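Local coordinates for putative membrane protein (Corynebacterium diphtheriae NCTC 13129, PDB 3C8I) that is of unknown function but belongs to the DUF3239 family and is probably membrane-bound, this chain being its C-terminal part, probably outside the membrane, at residues R132-F136 and D137-L141; N38-P41 and T42-P45; T100-S103 and S104-A107; P58-G62 and D63-V67. All coordinates share one frame; numbering follows the deposited sequence.

Contact 1: R132-F136 and D137-L141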
ATOM      1  N   ARG B 132     -15.670  -5.661  -6.693  1.00 43.94           N
ATOM      2  CA  ARG B 132     -14.568  -4.892  -7.271  1.00 44.90           C
ATOM      3  C   ARG B 132     -15.000  -3.484  -7.717  1.00 44.82           C
ATOM      4  O   ARG B 132     -14.136  -2.660  -7.971  1.00 44.68           O
ATOM      5  CB  ARG B 132     -13.894  -5.658  -8.420  1.00 45.67           C
ATOM      6  CG  ARG B 132     -13.170  -6.923  -7.935  1.00 47.77           C
ATOM      7  CD  ARG B 132     -12.182  -7.470  -8.959  1.00 47.51           C
ATOM      8  NE  ARG B 132     -12.829  -8.015 -10.147  1.00 49.30           N
ATOM      9  CZ  ARG B 132     -12.256  -8.856 -11.011  1.00 49.44           C
ATOM     10  NH1 ARG B 132     -11.007  -9.265 -10.843  1.00 49.38           N
ATOM     11  NH2 ARG B 132     -12.943  -9.294 -12.062  1.00 49.82           N
ATOM     12  N   GLU B 133     -16.310  -3.201  -7.795  1.00 45.08           N
ATOM     13  CA  GLU B 133     -16.784  -1.823  -8.105  1.00 44.53           C
ATOM     14  C   GLU B 133     -16.772  -0.897  -6.879  1.00 43.91           C
ATOM     15  O   GLU B 133     -16.961   0.309  -7.022  1.00 43.82           O
ATOM     16  CB  GLU B 133     -18.205  -1.787  -8.697  1.00 45.87           C
ATOM     17  CG  GLU B 133     -18.498  -2.579 -10.000  1.00 48.45           C
ATOM     18  CD  GLU B 133     -17.600  -2.237 -11.201  1.00 51.98           C
ATOM     19  OE1 GLU B 133     -16.719  -1.357 -11.074  1.00 55.12           O
ATOM     20  OE2 GLU B 133     -17.782  -2.867 -12.282  1.00 52.05           O
ATOM     21  N   THR B 134     -16.578  -1.453  -5.680  1.00 42.37           N
ATOM     22  CA  THR B 134     -16.533  -0.653  -4.448  1.00 41.07           C
ATOM     23  C   THR B 134     -15.144  -0.041  -4.320  1.00 40.11           C
ATOM     24  O   THR B 134     -14.210  -0.528  -4.946  1.00 39.89           O
ATOM     25  CB  THR B 134     -16.842  -1.529  -3.211  1.00 40.63           C
ATOM     26  OG1 THR B 134     -15.728  -2.397  -2.937  1.00 38.91           O
ATOM     27  CG2 THR B 134     -18.113  -2.351  -3.442  1.00 39.65           C
ATOM     28  N   LYS B 135     -14.967   0.986  -3.489  1.00 40.16           N
ATOM     29  CA  LYS B 135     -13.649   1.633  -3.422  1.00 39.15           C
ATOM     30  C   LYS B 135     -12.549   0.888  -2.669  1.00 38.22           C
ATOM     31  O   LYS B 135     -11.380   1.130  -2.927  1.00 38.06           O
ATOM     32  CB  LYS B 135     -13.766   3.089  -2.950  1.00 40.82           C
ATOM     33  CG  LYS B 135     -14.114   3.301  -1.512  1.00 42.41           C
ATOM     34  CD  LYS B 135     -14.476   4.769  -1.239  1.00 41.03           C
ATOM     35  CE  LYS B 135     -13.271   5.709  -1.257  1.00 39.49           C
ATOM     36  NZ  LYS B 135     -13.424   6.732  -0.192  1.00 36.13           N
ATOM     37  N   PHE B 136     -12.893  -0.003  -1.729  1.00 36.44           N
ATOM     38  CA  PHE B 136     -11.887  -0.753  -0.969  1.00 35.99           C
ATOM     39  C   PHE B 136     -12.031  -2.283  -1.098  1.00 35.78           C
ATOM     40  O   PHE B 136     -11.546  -3.031  -0.247  1.00 35.54           O
ATOM     41  CB  PHE B 136     -11.921  -0.363   0.512  1.00 34.69           C
ATOM     42  CG  PHE B 136     -11.678   1.097   0.769  1.00 34.51           C
ATOM     43  CD1 PHE B 136     -10.650   1.779   0.104  1.00 34.53           C
ATOM     44  CD2 PHE B 136     -12.497   1.807   1.644  1.00 33.83           C
ATOM     45  CE1 PHE B 136     -10.432   3.137   0.336  1.00 33.96           C
ATOM     46  CE2 PHE B 136     -12.279   3.160   1.898  1.00 34.73           C
ATOM     47  CZ  PHE B 136     -11.246   3.828   1.240  1.00 34.54           C
ATOM     48  N   ASP B 137     -12.690  -2.734  -2.158  1.00 35.77           N
ATOM     49  CA  ASP B 137     -12.920  -4.167  -2.399  1.00 35.43           C
ATOM     50  C   ASP B 137     -13.649  -4.835  -1.218  1.00 34.90           C
ATOM     51  O   ASP B 137     -13.308  -5.937  -0.777  1.00 35.02           O
ATOM     52  CB  ASP B 137     -11.588  -4.841  -2.763  1.00 35.69           C
ATOM     53  CG  ASP B 137     -11.055  -4.380  -4.132  1.00 39.47           C
ATOM     54  OD1 ASP B 137     -11.867  -3.874  -4.949  1.00 41.64           O
ATOM     55  OD2 ASP B 137      -9.842  -4.539  -4.387  1.00 41.46           O
ATOM     56  N   LEU B 138     -14.664  -4.136  -0.715  1.00 34.18           N
ATOM     57  CA  LEU B 138     -15.478  -4.592   0.392  1.00 34.46           C
ATOM     58  C   LEU B 138     -16.915  -4.185   0.096  1.00 34.50           C
ATOM     59  O   LEU B 138     -17.205  -3.007  -0.121  1.00 34.25           O
ATOM     60  CB  LEU B 138     -14.992  -3.981   1.713  1.00 33.76           C
ATOM     61  CG  LEU B 138     -15.635  -4.435   3.025  1.00 33.40           C
ATOM     62  CD1 LEU B 138     -15.244  -5.837   3.366  1.00 32.92           C
ATOM     63  CD2 LEU B 138     -15.217  -3.488   4.195  1.00 35.10           C
ATOM     64  N   LEU B 139     -17.798  -5.166   0.040  1.00 34.78           N
ATOM     65  CA  LEU B 139     -19.219  -4.943  -0.279  1.00 35.76           C
ATOM     66  C   LEU B 139     -20.060  -5.542   0.836  1.00 36.17           C
ATOM     67  O   LEU B 139     -20.013  -6.742   1.070  1.00 34.86           O
ATOM     68  CB  LEU B 139     -19.585  -5.619  -1.613  1.00 35.75           C
ATOM     69  CG  LEU B 139     -21.003  -5.427  -2.187  1.00 35.50           C
ATOM     70  CD1 LEU B 139     -21.155  -4.024  -2.759  1.00 36.13           C
ATOM     71  CD2 LEU B 139     -21.344  -6.492  -3.257  1.00 35.92           C
ATOM     72  N   GLU B 140     -20.835  -4.714   1.520  1.00 37.33           N
ATOM     73  CA  GLU B 140     -21.718  -5.227   2.548  1.00 39.06           C
ATOM     74  C   GLU B 140     -22.855  -6.012   1.904  1.00 39.18           C
ATOM     75  O   GLU B 140     -23.335  -5.648   0.835  1.00 38.90           O
ATOM     76  CB  GLU B 140     -22.204  -4.114   3.495  1.00 39.22           C
ATOM     77  CG  GLU B 140     -21.104  -3.752   4.521  1.00 41.79           C
ATOM     78  CD  GLU B 140     -21.542  -2.784   5.627  1.00 42.86           C
ATOM     79  OE1 GLU B 140     -22.667  -2.230   5.537  1.00 46.28           O
ATOM     80  OE2 GLU B 140     -20.737  -2.569   6.579  1.00 46.18           O
ATOM     81  N   LEU B 141     -23.192  -7.151   2.510  1.00 39.46           N
ATOM     82  CA  LEU B 141     -24.410  -7.868   2.170  1.00 40.22           C
ATOM     83  C   LEU B 141     -25.562  -7.228   2.936  1.00 40.58           C
ATOM     84  O   LEU B 141     -26.728  -7.557   2.693  1.00 42.45           O
ATOM     85  CB  LEU B 141     -24.314  -9.361   2.516  1.00 40.42           C
ATOM     86  CG  LEU B 141     -23.202 -10.204   1.887  1.00 41.00           C
ATOM     87  CD1 LEU B 141     -23.321 -11.646   2.356  1.00 41.52           C
ATOM     88  CD2 LEU B 141     -23.249 -10.135   0.376  1.00 42.64           C
TER
HETATM   89  O   HOH W   1     -11.933  -1.672  -6.113  1.00 48.37           O
HETATM   90  O   HOH W   2     -15.590  -0.819  -0.314  1.00 34.54           O

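Contact 2: N38-P41 and T42-P45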
ATOM      1  N   ASN B  38     -18.290  -5.338  11.702  1.00 29.53           N
ATOM      2  CA  ASN B  38     -18.384  -4.761  13.060  1.00 30.75           C
ATOM      3  C   ASN B  38     -17.048  -4.790  13.783  1.00 31.61           C
ATOM      4  O   ASN B  38     -16.398  -5.831  13.848  1.00 31.33           O
ATOM      5  CB  ASN B  38     -19.411  -5.516  13.936  1.00 30.01           C
ATOM      6  CG  ASN B  38     -20.836  -5.245  13.533  1.00 30.01           C
ATOM      7  OD1 ASN B  38     -21.147  -4.194  12.965  1.00 29.39           O
ATOM      8  ND2 ASN B  38     -21.742  -6.189  13.852  1.00 28.09           N
ATOM      9  N   VAL B  39     -16.657  -3.660  14.364  1.00 33.28           N
ATOM     10  CA  VAL B  39     -15.457  -3.636  15.192  1.00 35.21           C
ATOM     11  C   VAL B  39     -15.660  -4.493  16.455  1.00 36.32           C
ATOM     12  O   VAL B  39     -14.757  -5.239  16.838  1.00 37.14           O
ATOM     13  CB  VAL B  39     -14.989  -2.195  15.491  1.00 36.03           C
ATOM     14  CG1 VAL B  39     -13.844  -2.209  16.495  1.00 38.36           C
ATOM     15  CG2 VAL B  39     -14.552  -1.508  14.172  1.00 36.42           C
ATOM     16  N   ASP B  40     -16.874  -4.458  17.026  1.00 37.05           N
ATOM     17  CA  ASP B  40     -17.233  -5.337  18.154  1.00 37.36           C
ATOM     18  C   ASP B  40     -17.773  -6.687  17.688  1.00 38.17           C
ATOM     19  O   ASP B  40     -18.904  -6.766  17.175  1.00 37.90           O
ATOM     20  CB  ASP B  40     -18.264  -4.657  19.039  1.00 37.14           C
ATOM     21  CG  ASP B  40     -18.613  -5.474  20.294  1.00 37.08           C
ATOM     22  OD1 ASP B  40     -18.386  -6.704  20.358  1.00 36.31           O
ATOM     23  OD2 ASP B  40     -19.145  -4.854  21.221  1.00 37.06           O
ATOM     24  N   PRO B  41     -17.001  -7.763  17.913  1.00 38.84           N
ATOM     25  CA  PRO B  41     -17.353  -9.068  17.365  1.00 39.37           C
ATOM     26  C   PRO B  41     -18.463  -9.789  18.137  1.00 39.77           C
ATOM     27  O   PRO B  41     -18.941 -10.830  17.677  1.00 41.24           O
ATOM     28  CB  PRO B  41     -16.034  -9.842  17.468  1.00 40.21           C
ATOM     29  CG  PRO B  41     -15.418  -9.300  18.703  1.00 40.33           C
ATOM     30  CD  PRO B  41     -15.757  -7.833  18.703  1.00 39.91           C
ATOM     31  N   THR B  42     -18.868  -9.252  19.287  1.00 38.72           N
ATOM     32  CA  THR B  42     -19.904  -9.885  20.088  1.00 38.65           C
ATOM     33  C   THR B  42     -21.294  -9.550  19.546  1.00 38.05           C
ATOM     34  O   THR B  42     -22.248 -10.266  19.815  1.00 38.28           O
ATOM     35  CB  THR B  42     -19.785  -9.496  21.582  1.00 38.93           C
ATOM     36  OG1 THR B  42     -20.021  -8.092  21.743  1.00 39.29           O
ATOM     37  CG2 THR B  42     -18.371  -9.845  22.112  1.00 39.51           C
ATOM     38  N   LEU B  43     -21.397  -8.480  18.756  1.00 36.87           N
ATOM     39  CA  LEU B  43     -22.685  -8.080  18.199  1.00 35.91           C
ATOM     40  C   LEU B  43     -23.100  -9.054  17.098  1.00 34.97           C
ATOM     41  O   LEU B  43     -22.237  -9.765  16.548  1.00 33.77           O
ATOM     42  CB  LEU B  43     -22.580  -6.668  17.625  1.00 35.65           C
ATOM     43  CG  LEU B  43     -22.145  -5.553  18.565  1.00 35.00           C
ATOM     44  CD1 LEU B  43     -22.205  -4.247  17.835  1.00 34.89           C
ATOM     45  CD2 LEU B  43     -23.040  -5.492  19.827  1.00 36.06           C
ATOM     46  N   PRO B  44     -24.400  -9.054  16.723  1.00 33.70           N
ATOM     47  CA  PRO B  44     -24.764  -9.798  15.517  1.00 33.94           C
ATOM     48  C   PRO B  44     -23.932  -9.282  14.340  1.00 33.80           C
ATOM     49  O   PRO B  44     -23.793  -8.059  14.190  1.00 32.87           O
ATOM     50  CB  PRO B  44     -26.235  -9.450  15.309  1.00 33.63           C
ATOM     51  CG  PRO B  44     -26.733  -9.038  16.657  1.00 33.69           C
ATOM     52  CD  PRO B  44     -25.559  -8.356  17.305  1.00 34.10           C
ATOM     53  N   PRO B  45     -23.356 -10.200  13.541  1.00 34.00           N
ATOM     54  CA  PRO B  45     -22.388  -9.783  12.541  1.00 33.67           C
ATOM     55  C   PRO B  45     -23.003  -8.999  11.389  1.00 33.65           C
ATOM     56  O   PRO B  45     -24.178  -9.201  11.021  1.00 31.46           O
ATOM     57  CB  PRO B  45     -21.794 -11.100  12.034  1.00 33.99           C
ATOM     58  CG  PRO B  45     -22.789 -12.157  12.385  1.00 35.12           C
ATOM     59  CD  PRO B  45     -23.550 -11.664  13.573  1.00 34.49           C
TER
HETATM   60  O   HOH W   3     -20.308  -8.210  15.335  1.00 32.78           O

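Contact 3: T100-S103 and S104-A107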
ATOM      1  N   THR B 100       0.890 -21.827   8.006  1.00 42.11           N
ATOM      2  CA  THR B 100       1.163 -23.229   8.391  1.00 43.41           C
ATOM      3  C   THR B 100       1.261 -24.197   7.207  1.00 44.58           C
ATOM      4  O   THR B 100       0.393 -24.189   6.340  1.00 44.35           O
ATOM      5  CB  THR B 100       0.073 -23.782   9.373  1.00 44.17           C
ATOM      6  OG1 THR B 100       0.275 -25.196   9.559  1.00 45.52           O
ATOM      7  CG2 THR B 100      -1.343 -23.563   8.826  1.00 43.32           C
ATOM      8  N   PRO B 101       2.298 -25.076   7.188  1.00 46.19           N
ATOM      9  CA  PRO B 101       2.423 -26.076   6.121  1.00 47.05           C
ATOM     10  C   PRO B 101       1.547 -27.304   6.357  1.00 48.30           C
ATOM     11  O   PRO B 101       1.396 -28.163   5.466  1.00 48.80           O
ATOM     12  CB  PRO B 101       3.892 -26.485   6.214  1.00 47.46           C
ATOM     13  CG  PRO B 101       4.191 -26.365   7.655  1.00 46.58           C
ATOM     14  CD  PRO B 101       3.417 -25.185   8.144  1.00 46.30           C
ATOM     15  N   ASP B 102       0.983 -27.379   7.557  1.00 49.34           N
ATOM     16  CA  ASP B 102       0.363 -28.594   8.050  1.00 49.46           C
ATOM     17  C   ASP B 102      -1.058 -28.788   7.504  1.00 49.70           C
ATOM     18  O   ASP B 102      -1.989 -28.129   7.942  1.00 50.08           O
ATOM     19  CB  ASP B 102       0.392 -28.556   9.576  1.00 50.13           C
ATOM     20  CG  ASP B 102      -0.373 -29.686  10.205  1.00 51.17           C
ATOM     21  OD1 ASP B 102      -0.426 -30.795   9.625  1.00 55.73           O
ATOM     22  OD2 ASP B 102      -0.923 -29.447  11.299  1.00 58.26           O
ATOM     23  N   SER B 103      -1.190 -29.714   6.554  1.00 49.76           N
ATOM     24  CA  SER B 103      -2.448 -30.037   5.854  1.00 49.78           C
ATOM     25  C   SER B 103      -3.664 -30.291   6.744  1.00 49.63           C
ATOM     26  O   SER B 103      -4.792 -30.003   6.339  1.00 49.66           O
ATOM     27  CB  SER B 103      -2.254 -31.273   4.956  1.00 50.12           C
ATOM     28  OG  SER B 103      -1.766 -30.917   3.667  1.00 51.79           O
ATOM     29  N   SER B 104      -3.444 -30.858   7.929  1.00 49.25           N
ATOM     30  CA  SER B 104      -4.553 -31.223   8.813  1.00 49.10           C
ATOM     31  C   SER B 104      -5.071 -30.016   9.610  1.00 48.52           C
ATOM     32  O   SER B 104      -6.263 -29.938   9.898  1.00 48.50           O
ATOM     33  CB  SER B 104      -4.162 -32.382   9.748  1.00 48.86           C
ATOM     34  OG  SER B 104      -3.121 -32.000  10.629  1.00 50.21           O
ATOM     35  N   VAL B 105      -4.183 -29.093   9.970  1.00 48.23           N
ATOM     36  CA  VAL B 105      -4.593 -27.839  10.614  1.00 47.97           C
ATOM     37  C   VAL B 105      -5.410 -26.955   9.649  1.00 47.57           C
ATOM     38  O   VAL B 105      -6.350 -26.266  10.066  1.00 47.55           O
ATOM     39  CB  VAL B 105      -3.390 -27.037  11.145  1.00 48.37           C
ATOM     40  CG1 VAL B 105      -2.362 -26.841  10.065  1.00 49.65           C
ATOM     41  CG2 VAL B 105      -3.833 -25.684  11.672  1.00 48.14           C
ATOM     42  N   ILE B 106      -5.037 -26.979   8.370  1.00 46.54           N
ATOM     43  CA  ILE B 106      -5.777 -26.272   7.323  1.00 46.07           C
ATOM     44  C   ILE B 106      -7.113 -26.974   7.082  1.00 45.72           C
ATOM     45  O   ILE B 106      -8.143 -26.321   6.928  1.00 45.22           O
ATOM     46  CB  ILE B 106      -4.975 -26.181   6.000  1.00 45.76           C
ATOM     47  CG1 ILE B 106      -3.747 -25.280   6.182  1.00 45.75           C
ATOM     48  CG2 ILE B 106      -5.857 -25.629   4.872  1.00 45.88           C
ATOM     49  CD1 ILE B 106      -2.741 -25.389   5.067  1.00 45.88           C
ATOM     50  N   ALA B 107      -7.087 -28.307   7.057  1.00 45.50           N
ATOM     51  CA  ALA B 107      -8.308 -29.107   6.906  1.00 45.45           C
ATOM     52  C   ALA B 107      -9.253 -28.886   8.083  1.00 45.21           C
ATOM     53  O   ALA B 107     -10.464 -28.771   7.910  1.00 44.75           O
ATOM     54  CB  ALA B 107      -7.969 -30.602   6.772  1.00 45.52           C
TER

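Contact 4: P58-G62 and D63-V67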
ATOM      1  N   PRO B  58       0.370 -21.907  -1.054  1.00 34.59           N
ATOM      2  CA  PRO B  58       0.840 -23.279  -0.962  1.00 35.64           C
ATOM      3  C   PRO B  58      -0.307 -24.282  -1.021  1.00 36.41           C
ATOM      4  O   PRO B  58      -1.308 -24.098  -0.335  1.00 37.16           O
ATOM      5  CB  PRO B  58       1.527 -23.318   0.404  1.00 35.35           C
ATOM      6  CG  PRO B  58       2.024 -21.961   0.599  1.00 35.64           C
ATOM      7  CD  PRO B  58       0.986 -21.066  -0.013  1.00 35.61           C
ATOM      8  N   GLY B  59      -0.157 -25.322  -1.834  1.00 37.34           N
ATOM      9  CA  GLY B  59      -1.217 -26.309  -2.017  1.00 38.41           C
ATOM     10  C   GLY B  59      -2.146 -26.000  -3.179  1.00 39.10           C
ATOM     11  O   GLY B  59      -2.745 -26.900  -3.735  1.00 39.93           O
ATOM     12  N   ILE B  60      -2.279 -24.730  -3.556  1.00 40.04           N
ATOM     13  CA  ILE B  60      -3.186 -24.341  -4.636  1.00 40.85           C
ATOM     14  C   ILE B  60      -2.422 -24.167  -5.946  1.00 41.82           C
ATOM     15  O   ILE B  60      -1.949 -23.085  -6.292  1.00 41.55           O
ATOM     16  CB  ILE B  60      -3.974 -23.046  -4.298  1.00 40.64           C
ATOM     17  CG1 ILE B  60      -4.540 -23.085  -2.871  1.00 40.67           C
ATOM     18  CG2 ILE B  60      -5.080 -22.818  -5.284  1.00 40.25           C
ATOM     19  CD1 ILE B  60      -5.376 -24.279  -2.539  1.00 40.40           C
ATOM     20  N   GLU B  61      -2.322 -25.261  -6.680  1.00 43.38           N
ATOM     21  CA  GLU B  61      -1.653 -25.298  -7.965  1.00 44.50           C
ATOM     22  C   GLU B  61      -2.404 -26.299  -8.833  1.00 44.80           C
ATOM     23  O   GLU B  61      -2.879 -27.321  -8.333  1.00 44.96           O
ATOM     24  CB  GLU B  61      -0.201 -25.775  -7.811  1.00 45.04           C
ATOM     25  CG  GLU B  61       0.732 -24.809  -7.068  1.00 46.88           C
ATOM     26  CD  GLU B  61       2.205 -25.250  -7.098  1.00 47.60           C
ATOM     27  OE1 GLU B  61       2.483 -26.468  -7.264  1.00 51.16           O
ATOM     28  OE2 GLU B  61       3.088 -24.371  -6.950  1.00 52.61           O
ATOM     29  N   GLY B  62      -2.520 -25.991 -10.120  1.00 45.01           N
ATOM     30  CA  GLY B  62      -3.067 -26.916 -11.095  1.00 45.41           C
ATOM     31  C   GLY B  62      -4.540 -27.234 -10.923  1.00 45.76           C
ATOM     32  O   GLY B  62      -5.400 -26.400 -11.197  1.00 46.02           O
ATOM     33  N   ASP B  63      -4.827 -28.451 -10.468  1.00 45.85           N
ATOM     34  CA  ASP B  63      -6.206 -28.957 -10.443  1.00 45.48           C
ATOM     35  C   ASP B  63      -7.020 -28.298  -9.316  1.00 45.02           C
ATOM     36  O   ASP B  63      -8.249 -28.273  -9.380  1.00 45.34           O
ATOM     37  CB  ASP B  63      -6.219 -30.492 -10.285  1.00 46.03           C
ATOM     38  CG  ASP B  63      -6.975 -31.210 -11.404  1.00 47.51           C
ATOM     39  OD1 ASP B  63      -7.725 -30.571 -12.194  1.00 48.88           O
ATOM     40  OD2 ASP B  63      -6.808 -32.448 -11.491  1.00 50.14           O
ATOM     41  N   THR B  64      -6.343 -27.781  -8.286  1.00 43.90           N
ATOM     42  CA  THR B  64      -7.037 -27.071  -7.210  1.00 43.12           C
ATOM     43  C   THR B  64      -7.016 -25.562  -7.428  1.00 41.99           C
ATOM     44  O   THR B  64      -7.658 -24.832  -6.684  1.00 41.89           O
ATOM     45  CB  THR B  64      -6.451 -27.385  -5.816  1.00 43.06           C
ATOM     46  OG1 THR B  64      -5.059 -27.044  -5.785  1.00 43.15           O
ATOM     47  CG2 THR B  64      -6.636 -28.854  -5.472  1.00 43.76           C
ATOM     48  N   ARG B  65      -6.285 -25.097  -8.439  1.00 41.12           N
ATOM     49  CA  ARG B  65      -6.278 -23.669  -8.791  1.00 40.45           C
ATOM     50  C   ARG B  65      -7.472 -23.359  -9.686  1.00 39.51           C
ATOM     51  O   ARG B  65      -7.334 -23.121 -10.899  1.00 38.86           O
ATOM     52  CB  ARG B  65      -4.966 -23.290  -9.467  1.00 40.79           C
ATOM     53  CG  ARG B  65      -4.743 -21.795  -9.572  1.00 41.17           C
ATOM     54  CD  ARG B  65      -3.319 -21.486  -9.996  1.00 41.94           C
ATOM     55  NE  ARG B  65      -3.130 -20.050 -10.146  1.00 43.06           N
ATOM     56  CZ  ARG B  65      -3.336 -19.360 -11.268  1.00 43.32           C
ATOM     57  NH1 ARG B  65      -3.711 -19.952 -12.389  1.00 44.60           N
ATOM     58  NH2 ARG B  65      -3.144 -18.054 -11.265  1.00 44.50           N
ATOM     59  N   LYS B  66      -8.649 -23.366  -9.063  1.00 37.98           N
ATOM     60  CA  LYS B  66      -9.915 -23.328  -9.775  1.00 37.28           C
ATOM     61  C   LYS B  66     -10.882 -22.451  -9.042  1.00 35.43           C
ATOM     62  O   LYS B  66     -10.879 -22.425  -7.825  1.00 33.70           O
ATOM     63  CB  LYS B  66     -10.550 -24.728  -9.815  1.00 37.45           C
ATOM     64  CG  LYS B  66      -9.907 -25.699 -10.760  1.00 39.00           C
ATOM     65  CD  LYS B  66     -10.744 -26.975 -10.826  1.00 39.36           C
ATOM     66  CE  LYS B  66     -10.176 -28.001 -11.792  1.00 40.69           C
ATOM     67  NZ  LYS B  66     -10.507 -29.402 -11.339  1.00 42.44           N
ATOM     68  N   VAL B  67     -11.757 -21.801  -9.799  1.00 34.16           N
ATOM     69  CA  VAL B  67     -12.847 -21.023  -9.231  1.00 33.93           C
ATOM     70  C   VAL B  67     -13.689 -21.942  -8.350  1.00 33.23           C
ATOM     71  O   VAL B  67     -14.078 -23.037  -8.784  1.00 33.23           O
ATOM     72  CB  VAL B  67     -13.710 -20.389 -10.331  1.00 33.90           C
ATOM     73  CG1 VAL B  67     -14.929 -19.705  -9.737  1.00 34.20           C
ATOM     74  CG2 VAL B  67     -12.881 -19.395 -11.162  1.00 34.22           C
TER

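Contact 1: R132-F136 and D137-L141
Thr134 faces Leu138 and Leu139 across a loop that reverses at Phe136 and Asp137, where Asp137 takes up left-handed backbone angles before the chain straightens into strand 138-140. The hydroxyl of Thr134 lies between its own backbone N and carbonyl carbon (chi1 72°), which turns OG1 into the bend to accept from Leu138 N at 3.0 Å; the N-H points to it at 140°, a bent bond. OG1 also bonds to the carbonyl of Val131, so one hydroxyl ties the end of helix 128-132 to the start of the last strand. The methyl of Thr134 serves the apolar side: CG2 packs against Leu139 CD1 at 3.5 Å, the two side chains crossing at about a right angle. One water is held by Phe136 N and donates to Leu138 O at 2.7 Å, bridging the bend. A second water sits between Thr134 O and Asp137 OD1. On one face of the Phe136 ring, Lys135 CG stands 3.7 Å above the plane over its centre, while Lys135 NZ pairs with Glu110 of the second subunit. Leu138 packs on strands 29-36 and 47-54, Leu139 on helix 128-132, and backbone bonds from Asp137, Leu139 and Leu141 to Thr51, Leu49 and Trp47 add this C-terminal strand to the edge of the sheet beside 47-54.

Contact 2: N38-P41 and T42-P45
Two hydrogen bonds from Thr42 converge on one carboxylate oxygen of Asp40. Asp40 OD1 accepts from Thr42 OG1 at 2.6 Å on its syn side and from Thr42 N at 2.8 Å on its anti side. Both donors lie 28° out of the carboxylate plane, over the same face. With CG anti to the backbone N (chi1 -176°), the Asp40 carboxylate swings forward over the turn to meet them. Backbone bonding is slighter: Leu43 N reaches back to Asp40 O at 3.4 Å, a weak bond. A single water lies inside the loop, accepting a hydrogen bond from Asn38 ND2 and donating to Asp40 O at 2.7 Å and Leu43 O at 2.8 Å. Asn38 ND2 also lies 2.8 Å from Pro44 O. The apolar share is modest, Leu43 CG resting 4.0 Å from Asp40 CB with the side chains crossing at about a right angle. Asn38 N is bonded to Asn36, and Val39 to Asp86 through the backbone. Asp40 to Leu43 form a type I beta turn whose first residue, an aspartate, accepts from the backbone N two residues on: an Asx turn, set in the loop between strands 29-36 and 47-54.

Contact 3: T100-S103 and S104-A107
Thr100 and Ile106 slide past one another in opposite directions across the start of helix 103-112, with Thr100 CG2 4.0 Å from Ile106 CG1, while Ile106 CD1 runs on to Thr100 O. Ile106 also packs against Ile96 and Ala97, which ties this side of the first helical turn to the loop after strand 88-95. Val105 comes up to Thr100 tip to tip, but its CG1 stands too close to Asp102 O in the model, so the detail of that approach is doubtful. Thr100 OG1 lies anti to the backbone N (chi1 172°), where it accepts from Asp102 N at 3.0 Å with a fairly straight N-H, closing an ST turn. Asp102 then occupies the N-cap. Its OD1 faces Ser104, accepting from Ser104 OG at 3.1 Å on the syn side, 27° out of the carboxylate plane. Ser104 N also gives to OD1, in a weak capping bond of 3.5 Å. A chi1 of 64° folds the Ser104 side chain back over the main chain and brings its hydroxyl to the cap. Further on, Ala107 N bonds to Ser103 O at 2.9 Å, the regular helical bond. Chemically, the carboxylate weakly caps the N-H of Ser104, which has no carbonyl partner in a preceding turn, and holds the Ser104 hydroxyl more closely; its negative charge at the positive end of the helix dipole would be expected to stabilise the helix start.

Contact 4: P58-G62 and D63-V67
Thr64 OG1 donates to Gly59 O at 3.1 Å, meeting the carbonyl in its plane on a lone pair, with a C=O...donor angle of 135°. Rotated to a chi1 of 58°, this hydroxyl points back across the loop and also passes 3.4 Å from Glu61 O. The backbone adds two bonds around Gly62: Thr64 N to Glu61 O at 3.5 Å, which is weak, and Arg65 N to Gly62 O at 3.2 Å. In the latter the donor stands above the carbonyl plane, 71° out of it. Gly59 and Gly62 both have positive phi, and between them they let the chain double back in the surface loop linking strands 47-54 and 70-80; Arg65 is the centre of an inverse gamma turn, in which Lys66 N bonds weakly to Thr64 O. Ile60 CG2 packs over the backbone, 3.6 Å from Thr64 O and 3.8 Å from Arg65 CA, and the same side chain packs on Ile21 of strand 16-24. The extended Arg65 side chain leads away from the loop, its NH2 bonding to Asn25 O. Lys66 NZ forms a salt bridge with Asp63 OD1 at 3.1 Å, approaching from above the carboxylate plane.

In the fold
Along the chain the order is contact 2, contact 4, contact 3, contact 1. All four sit at the surface around one antiparallel sheet. Contacts 2 and 4 lie in the loops that lead into and out of strand 47-54, on opposite sides of the chain's centre, with centres about 33 Å apart. Contact 1 joins helix 128-132 to strand 138-140, which pairs with that same strand 47-54; its nearest atoms are about 6 Å from contact 2. Contact 3 starts helix 103-112 and is closest to contact 4, their centres about 15 Å apart. Contacts 1, 3 and 4 also have residues touching other subunits of the four-chain assembly.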